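Local coordinates for thioredoxin (TrxA-1) (Sulfolobus solfataricus, PDB 3TCO), which probably reduces disulfide bonds in other proteins, using a redox-active centre that cycles between dithiol and disulfide, at residues Leu7-Glu11 and Glu12-Glu16; Tyr71-Asn75 and Ile76-Leu80; Ile81-Gly85 and Gln86-Ser90. All coordinates share one frame; numbering follows the deposited sequence.

How the contacts relate
The three contacts follow one another along the chain without overlap, and all reach the mixed sheet of the thioredoxin fold. Contact 1 turns from edge strand 7-8 into helix 14-20, contact 2 leads from helix 65-70 into strand 78-83, and contact 3 is the hairpin of strands 78-83 and 86-92, the latter being the other edge strand within the chain. Contacts 2 and 3 therefore share a strand. Centre to centre, contact 1 lies about 16 Å from contact 2 and 15 Å from contact 3, with about 13 Å between contacts 2 and 3. Phe14, Tyr71 and Phe82 nevertheless converge, so one aromatic cluster joins all three on the same side of the sheet.

Contact 1. Residues Leu7-Glu11 and Glu12-Glu16; sequences LVLTE and ENFDE
The carbonyl oxygen of Thr10 takes two backbone donors, from the N-cap residue and the first helical residue. Phe14 N comes nearly head-on to the C=O bond at 2.9 Å from Thr10 O, whereas Asn13 N sits above the carbonyl plane, 3.1 Å from the same oxygen. Thr10 OG1 accepts Glu12 N at 3.0 Å, an ST turn in the connection from edge strand 7-8 to helix 14-20 of the thioredoxin fold. Asn13 reaches back over the turn: with CG between its own N and carbonyl carbon (chi1 63°), the amide faces the backbone of 8-10. Its OD1 receives Thr10 N at 3.0 Å, and its ND2 donates to Val8 O at 3.3 Å, both bonds close to straight (168° and 169°), with Val8 O in the amide plane. Across this amide lies Leu9, whose CD2 is 3.7 Å from Asn13 ND2; its other methyl, CD1, meets Phe14 CD1 at 4.1 Å. Leu9 and Phe14 also reach Val26 of strand 23-29. A water bridges Glu11 O to Asp15 N. Since the Asn13 amide accepts at one end and donates at the other, its rotation is probably fixed: a flip would be likely to lose both bonds.

Contact 2. Residues Tyr71-Asn75 and Ile76-Leu80; sequences YSVLN and IPTTL
The Tyr71 ring meets Leu80 obliquely: Leu80 CD1 lies 4.1 Å from Tyr71 CG and equally near CB and CD1, at the root of the ring and well away from its hydroxyl. The two side chains cross at about a right angle. Beyond them, Tyr71 pairs edge-to-face with the ring of Phe82 and also touches Leu87. The Pro77 side chain, whose CB points away from 71-75, packs on Cys33 and Cys36, the disulfide pair, as well as on Pro35 and Tyr39; the peptide bond before it is cis.

On the inner side of the bend, Val73 meets Ile76 and Leu80. CG1 opposite its backbone N (chi1 176°) brings that methyl to 3.8 Å from Ile76 CG2, while Val73 CG2 is turned toward Leu80, 4.4 Å from its CD2. The polar tie is from Thr78 OG1 to Asn75 O, 2.6 Å long, the hydroxyl approaching 23° off the carbonyl plane. A chi1 of -74° places this OG1 on the side of the Thr78 backbone N. A water donates to the same hydroxyl, 2.7 Å from Thr78 OG1, and weakly accepts Leu74 N.

Just before, Ser72, with positive phi, closes helix 65-70 in a Schellman motif. Replacing Thr78 by an alanine would probably leave Asn75 O and the water without their hydroxyl partner, and the bend less firmly tied to the strand. One hydroxyl thus donates to a carbonyl and accepts from a water, coupling the loop to strand 78-83 immediately beside the cis-proline that, as in other thioredoxins, lies against the redox-active cysteines.

Contact 3. Residues Ile81-Gly85 and Gln86-Ser90; sequences IFVNG and QLVDS. With EDO (1,2-ethanediol), chain E.
Ile81 O takes two backbone donors from consecutive residues: Val88 N at 2.8 Å, nearly straight at 169°, and Asp89 N in a weak bond of 3.4 Å. In return Ile81 N donates to Asp89 O at 2.9 Å. Two residues of one strand thus face one of the other, which defines a classic beta bulge, and the register steps by one before Phe82 pairs with Leu87. Nearer the turn, Val83 N bonds Gln86 O at 2.9 Å and Gln86 N returns to Val83 O at 3.2 Å, the latter donor well above the carbonyl plane.

Outside this frame a 1,2-ethanediol, probably from the crystallisation liquor, spans the turn: its O1 donates to Val83 O and accepts Gln86 NE2, and its O2 accepts Asn84 ND2.

The apolar packing divides between the two faces of the sheet. On one, Val88 wedges between its neighbours: CG2, lying between its own backbone N and carbonyl carbon (chi1 of -56° for CG1), is 3.6 Å from Ile81 CG2, and CG1 is 3.7 Å from Val83 CB. Tyr107 of helix 97-107 touches all three residues. On the other face Phe82 and Leu87 cross obliquely, Phe82 CE2 lying 3.9 Å from Leu87 CB.

Asn84 and Gly85, both with positive phi, form the middle of a type I' turn from Val83 to Gln86. Adjacent antiparallel strands joined by this two-residue turn make a beta hairpin, here carrying a classic bulge, the strand pair that follows the cis-proline in the thioredoxin fold.

Contact 1. Residues Leu7-Glu11 and Glu12-Glu16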
loop_
_atom_site.group_PDB
_atom_site.type_symbol
_atom_site.label_atom_id
_atom_site.label_comp_id
_atom_site.label_asym_id
_atom_site.label_seq_id
_atom_site.Cartn_x
_atom_site.Cartn_y
_atom_site.Cartn_z
ATOM N N LEU A 7 7.183 4.436 0.816
ATOM C CA LEU A 7 7.531 4.693 2.207
ATOM C C LEU A 7 7.320 3.503 3.122
ATOM O O LEU A 7 6.229 2.929 3.168
ATOM C CB LEU A 7 6.680 5.864 2.728
ATOM C CG LEU A 7 6.676 6.143 4.240
ATOM C CD1 LEU A 7 7.994 6.749 4.653
ATOM C CD2 LEU A 7 5.537 7.090 4.586
ATOM N N VAL A 8 8.358 3.152 3.872
ATOM C CA VAL A 8 8.252 2.059 4.828
ATOM C C VAL A 8 7.346 2.482 5.999
ATOM O O VAL A 8 7.521 3.547 6.596
ATOM C CB VAL A 8 9.641 1.679 5.396
ATOM C CG1 VAL A 8 9.480 0.645 6.506
ATOM C CG2 VAL A 8 10.537 1.118 4.279
ATOM N N LEU A 9 6.376 1.643 6.319
ATOM C CA LEU A 9 5.463 1.917 7.414
ATOM C C LEU A 9 5.604 0.871 8.502
ATOM O O LEU A 9 5.792 -0.314 8.201
ATOM C CB LEU A 9 4.015 1.881 6.925
ATOM C CG LEU A 9 3.557 2.977 5.954
ATOM C CD1 LEU A 9 2.147 2.698 5.429
ATOM C CD2 LEU A 9 3.625 4.304 6.680
ATOM N N THR A 10 5.527 1.322 9.754
ATOM C CA THR A 10 5.543 0.436 10.919
ATOM C C THR A 10 4.567 1.060 11.911
ATOM O O THR A 10 3.931 2.078 11.619
ATOM C CB THR A 10 6.915 0.347 11.622
ATOM O OG1 THR A 10 7.217 1.604 12.232
ATOM C CG2 THR A 10 8.015 -0.020 10.624
ATOM N N GLU A 11 4.440 0.454 13.081
ATOM C CA GLU A 11 3.546 0.986 14.100
ATOM C C GLU A 11 3.993 2.392 14.481
ATOM O O GLU A 11 3.202 3.192 14.974
ATOM C CB GLU A 11 3.566 0.084 15.339
ATOM C CG GLU A 11 2.223 -0.530 15.694
ATOM C CD GLU A 11 2.365 -1.955 16.224
ATOM O OE1 GLU A 11 3.300 -2.208 17.022
ATOM O OE2 GLU A 11 1.542 -2.818 15.846
ATOM N N GLU A 12 5.263 2.699 14.242
ATOM C CA GLU A 12 5.784 4.018 14.584
ATOM C C GLU A 12 5.175 5.164 13.771
ATOM O O GLU A 12 4.955 6.244 14.310
ATOM C CB GLU A 12 7.311 4.024 14.454
ATOM C CG GLU A 12 8.018 5.109 15.249
ATOM C CD GLU A 12 7.868 6.488 14.632
ATOM O OE1 GLU A 12 8.045 6.589 13.403
ATOM O OE2 GLU A 12 7.590 7.462 15.375
ATOM N N ASN A 13 4.871 4.944 12.492
ATOM C CA ASN A 13 4.305 6.042 11.682
ATOM C C ASN A 13 3.019 5.729 10.930
ATOM O O ASN A 13 2.472 6.592 10.239
ATOM C CB ASN A 13 5.360 6.550 10.680
ATOM C CG ASN A 13 5.780 5.490 9.669
ATOM O OD1 ASN A 13 5.576 4.292 9.883
ATOM N ND2 ASN A 13 6.385 5.932 8.558
ATOM N N PHE A 14 2.513 4.505 11.077
ATOM C CA PHE A 14 1.310 4.113 10.347
ATOM C C PHE A 14 0.132 5.068 10.480
ATOM O O PHE A 14 -0.384 5.574 9.477
ATOM C CB PHE A 14 0.851 2.723 10.773
ATOM C CG PHE A 14 -0.204 2.135 9.880
ATOM C CD1 PHE A 14 0.153 1.436 8.728
ATOM C CD2 PHE A 14 -1.557 2.265 10.194
ATOM C CE1 PHE A 14 -0.813 0.869 7.907
ATOM C CE2 PHE A 14 -2.534 1.701 9.376
ATOM C CZ PHE A 14 -2.158 0.999 8.228
ATOM N N ASP A 15 -0.304 5.297 11.712
ATOM C CA ASP A 15 -1.446 6.162 11.946
ATOM C C ASP A 15 -1.261 7.608 11.502
ATOM O O ASP A 15 -2.125 8.145 10.813
ATOM C CB ASP A 15 -1.867 6.121 13.422
ATOM C CG ASP A 15 -2.517 4.805 13.801
ATOM O OD1 ASP A 15 -2.862 4.027 12.883
ATOM O OD2 ASP A 15 -2.690 4.553 15.014
ATOM N N GLU A 16 -0.143 8.235 11.865
ATOM C CA GLU A 16 0.054 9.634 11.479
ATOM C C GLU A 16 0.073 9.818 9.965
ATOM O O GLU A 16 -0.421 10.824 9.458
ATOM C CB GLU A 16 1.337 10.210 12.096
ATOM C CG GLU A 16 2.648 9.694 11.538
ATOM C CD GLU A 16 3.830 10.046 12.435
ATOM O OE1 GLU A 16 3.963 11.223 12.826
ATOM O OE2 GLU A 16 4.633 9.148 12.747
HETATM O O HOH W 1 0.934 4.201 14.227
#

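Contact 2. Residues Tyr71-Asn75 and Ile76-Leu80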
loop_
_atom_site.group_PDB
_atom_site.type_symbol
_atom_site.label_atom_id
_atom_site.label_comp_id
_atom_site.label_asym_id
_atom_site.label_seq_id
_atom_site.Cartn_x
_atom_site.Cartn_y
_atom_site.Cartn_z
ATOM N N TYR A 71 -6.087 -5.274 10.140
ATOM C CA TYR A 71 -6.843 -5.141 8.895
ATOM C C TYR A 71 -7.093 -6.468 8.186
ATOM O O TYR A 71 -7.327 -6.499 6.980
ATOM C CB TYR A 71 -6.132 -4.158 7.952
ATOM C CG TYR A 71 -6.078 -2.761 8.511
ATOM C CD1 TYR A 71 -4.950 -2.306 9.198
ATOM C CD2 TYR A 71 -7.180 -1.909 8.421
ATOM C CE1 TYR A 71 -4.921 -1.047 9.781
ATOM C CE2 TYR A 71 -7.162 -0.637 9.008
ATOM C CZ TYR A 71 -6.029 -0.217 9.684
ATOM O OH TYR A 71 -5.988 1.030 10.268
ATOM N N SER A 72 -7.048 -7.552 8.957
ATOM C CA SER A 72 -7.271 -8.907 8.468
ATOM C C SER A 72 -6.539 -9.283 7.176
ATOM O O SER A 72 -7.119 -9.882 6.268
ATOM C CB SER A 72 -8.773 -9.153 8.300
ATOM O OG SER A 72 -9.347 -8.185 7.439
ATOM N N VAL A 73 -5.259 -8.948 7.099
ATOM C CA VAL A 73 -4.474 -9.287 5.926
ATOM C C VAL A 73 -4.071 -10.758 6.047
ATOM O O VAL A 73 -3.065 -11.094 6.678
ATOM C CB VAL A 73 -3.224 -8.401 5.835
ATOM C CG1 VAL A 73 -2.365 -8.825 4.655
ATOM C CG2 VAL A 73 -3.651 -6.935 5.703
ATOM N N LEU A 74 -4.869 -11.629 5.439
ATOM C CA LEU A 74 -4.615 -13.070 5.490
ATOM C C LEU A 74 -3.808 -13.579 4.301
ATOM O O LEU A 74 -3.139 -14.615 4.388
ATOM C CB LEU A 74 -5.937 -13.831 5.566
ATOM C CG LEU A 74 -6.800 -13.530 6.796
ATOM C CD1 LEU A 74 -8.077 -14.361 6.740
ATOM C CD2 LEU A 74 -6.014 -13.842 8.071
ATOM N N ASN A 75 -3.883 -12.853 3.191
ATOM C CA ASN A 75 -3.155 -13.221 1.981
ATOM C C ASN A 75 -2.357 -12.020 1.481
ATOM O O ASN A 75 -2.760 -10.873 1.665
ATOM C CB ASN A 75 -4.131 -13.655 0.884
ATOM C CG ASN A 75 -4.791 -14.991 1.175
ATOM O OD1 ASN A 75 -4.234 -16.050 0.881
ATOM N ND2 ASN A 75 -5.975 -14.944 1.767
ATOM N N ILE A 76 -1.212 -12.279 0.870
ATOM C CA ILE A 76 -0.417 -11.193 0.323
ATOM C C ILE A 76 -0.031 -11.574 -1.101
ATOM O O ILE A 76 0.066 -12.756 -1.435
ATOM C CB ILE A 76 0.864 -10.893 1.165
ATOM C CG1 ILE A 76 1.700 -12.164 1.357
ATOM C CG2 ILE A 76 0.472 -10.285 2.523
ATOM C CD1 ILE A 76 3.064 -11.893 1.954
ATOM N N PRO A 77 0.213 -10.570 -1.952
ATOM C CA PRO A 77 0.113 -9.177 -1.508
ATOM C C PRO A 77 -1.307 -8.673 -1.319
ATOM O O PRO A 77 -2.254 -9.228 -1.871
ATOM C CB PRO A 77 0.847 -8.411 -2.599
ATOM C CG PRO A 77 0.608 -9.245 -3.835
ATOM C CD PRO A 77 0.750 -10.666 -3.324
ATOM N N THR A 78 -1.443 -7.640 -0.493
ATOM C CA THR A 78 -2.718 -6.975 -0.256
ATOM C C THR A 78 -2.398 -5.491 -0.249
ATOM O O THR A 78 -1.421 -5.066 0.367
ATOM C CB THR A 78 -3.343 -7.317 1.110
ATOM O OG1 THR A 78 -3.868 -8.651 1.079
ATOM C CG2 THR A 78 -4.468 -6.335 1.422
ATOM N N THR A 79 -3.215 -4.703 -0.935
ATOM C CA THR A 79 -2.993 -3.270 -0.974
ATOM C C THR A 79 -4.171 -2.567 -0.314
ATOM O O THR A 79 -5.276 -2.523 -0.869
ATOM C CB THR A 79 -2.854 -2.773 -2.432
ATOM O OG1 THR A 79 -1.789 -3.480 -3.084
ATOM C CG2 THR A 79 -2.525 -1.306 -2.452
ATOM N N LEU A 80 -3.937 -2.043 0.885
ATOM C CA LEU A 80 -4.963 -1.316 1.621
ATOM C C LEU A 80 -5.021 0.078 1.022
ATOM O O LEU A 80 -3.983 0.623 0.623
ATOM C CB LEU A 80 -4.568 -1.185 3.092
ATOM C CG LEU A 80 -4.231 -2.492 3.824
ATOM C CD1 LEU A 80 -3.724 -2.170 5.241
ATOM C CD2 LEU A 80 -5.473 -3.376 3.856
HETATM O O HOH W 2 -5.674 -9.845 2.753
#

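Contact 3. Residues Ile81-Gly85 and Gln86-Ser90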
loop_
_atom_site.group_PDB
_atom_site.type_symbol
_atom_site.label_atom_id
_atom_site.label_comp_id
_atom_site.label_asym_id
_atom_site.label_seq_id
_atom_site.Cartn_x
_atom_site.Cartn_y
_atom_site.Cartn_z
ATOM N N ILE A 81 -6.218 0.648 0.947
ATOM C CA ILE A 81 -6.358 2.002 0.432
ATOM C C ILE A 81 -7.108 2.867 1.445
ATOM O O ILE A 81 -8.236 2.558 1.847
ATOM C CB ILE A 81 -7.085 2.027 -0.924
ATOM C CG1 ILE A 81 -6.296 1.156 -1.924
ATOM C CG2 ILE A 81 -7.198 3.488 -1.423
ATOM C CD1 ILE A 81 -6.878 1.091 -3.287
ATOM N N PHE A 82 -6.456 3.946 1.862
ATOM C CA PHE A 82 -7.031 4.865 2.843
ATOM C C PHE A 82 -7.264 6.232 2.232
ATOM O O PHE A 82 -6.384 6.762 1.558
ATOM C CB PHE A 82 -6.089 5.049 4.034
ATOM C CG PHE A 82 -5.881 3.804 4.854
ATOM C CD1 PHE A 82 -4.892 2.879 4.510
ATOM C CD2 PHE A 82 -6.673 3.559 5.970
ATOM C CE1 PHE A 82 -4.694 1.717 5.280
ATOM C CE2 PHE A 82 -6.484 2.393 6.745
ATOM C CZ PHE A 82 -5.494 1.482 6.394
ATOM N N VAL A 83 -8.437 6.804 2.487
ATOM C CA VAL A 83 -8.766 8.134 1.990
ATOM C C VAL A 83 -9.341 8.914 3.169
ATOM O O VAL A 83 -10.274 8.461 3.829
ATOM C CB VAL A 83 -9.789 8.072 0.821
ATOM C CG1 VAL A 83 -10.223 9.496 0.410
ATOM C CG2 VAL A 83 -9.160 7.361 -0.376
ATOM N N ASN A 84 -8.773 10.083 3.429
ATOM C CA ASN A 84 -9.201 10.913 4.550
ATOM C C ASN A 84 -9.146 10.139 5.862
ATOM O O ASN A 84 -10.048 10.231 6.698
ATOM C CB ASN A 84 -10.609 11.478 4.319
ATOM C CG ASN A 84 -10.658 12.431 3.142
ATOM O OD1 ASN A 84 -9.755 13.253 2.970
ATOM N ND2 ASN A 84 -11.706 12.331 2.326
ATOM N N GLY A 85 -8.072 9.367 6.017
ATOM C CA GLY A 85 -7.839 8.603 7.234
ATOM C C GLY A 85 -8.663 7.353 7.466
ATOM O O GLY A 85 -8.567 6.755 8.536
ATOM N N GLN A 86 -9.443 6.922 6.479
ATOM C CA GLN A 86 -10.278 5.738 6.660
ATOM C C GLN A 86 -10.111 4.778 5.489
ATOM O O GLN A 86 -9.908 5.203 4.352
ATOM C CB GLN A 86 -11.752 6.160 6.811
ATOM C CG GLN A 86 -11.950 7.247 7.896
ATOM C CD GLN A 86 -13.400 7.658 8.104
ATOM O OE1 GLN A 86 -14.086 7.131 8.982
ATOM N NE2 GLN A 86 -13.874 8.605 7.292
ATOM N N LEU A 87 -10.205 3.481 5.762
ATOM C CA LEU A 87 -10.043 2.489 4.704
ATOM C C LEU A 87 -11.225 2.494 3.757
ATOM O O LEU A 87 -12.374 2.351 4.186
ATOM C CB LEU A 87 -9.884 1.086 5.296
ATOM C CG LEU A 87 -9.499 -0.031 4.321
ATOM C CD1 LEU A 87 -8.699 -1.073 5.061
ATOM C CD2 LEU A 87 -10.741 -0.663 3.718
ATOM N N VAL A 88 -10.929 2.620 2.464
ATOM C CA VAL A 88 -11.963 2.632 1.435
ATOM C C VAL A 88 -11.895 1.391 0.542
ATOM O O VAL A 88 -12.797 1.135 -0.237
ATOM C CB VAL A 88 -11.854 3.905 0.566
ATOM C CG1 VAL A 88 -11.915 5.123 1.468
ATOM C CG2 VAL A 88 -10.548 3.900 -0.247
ATOM N N ASP A 89 -10.818 0.629 0.648
ATOM C CA ASP A 89 -10.696 -0.600 -0.136
ATOM C C ASP A 89 -9.500 -1.394 0.339
ATOM O O ASP A 89 -8.641 -0.881 1.055
ATOM C CB ASP A 89 -10.524 -0.297 -1.634
ATOM C CG ASP A 89 -11.065 -1.416 -2.537
ATOM O OD1 ASP A 89 -11.211 -2.579 -2.089
ATOM O OD2 ASP A 89 -11.334 -1.121 -3.719
ATOM N N SER A 90 -9.468 -2.657 -0.062
ATOM C CA SER A 90 -8.376 -3.566 0.254
ATOM C C SER A 90 -8.333 -4.476 -0.962
ATOM O O SER A 90 -9.290 -5.211 -1.212
ATOM C CB SER A 90 -8.686 -4.377 1.517
ATOM O OG SER A 90 -7.633 -5.292 1.801
HETATM C C1 EDO E . -13.725 8.288 3.592
HETATM O O1 EDO E . -12.702 8.804 4.447
HETATM C C2 EDO E . -13.630 8.966 2.225
HETATM O O2 EDO E . -13.781 10.380 2.393
#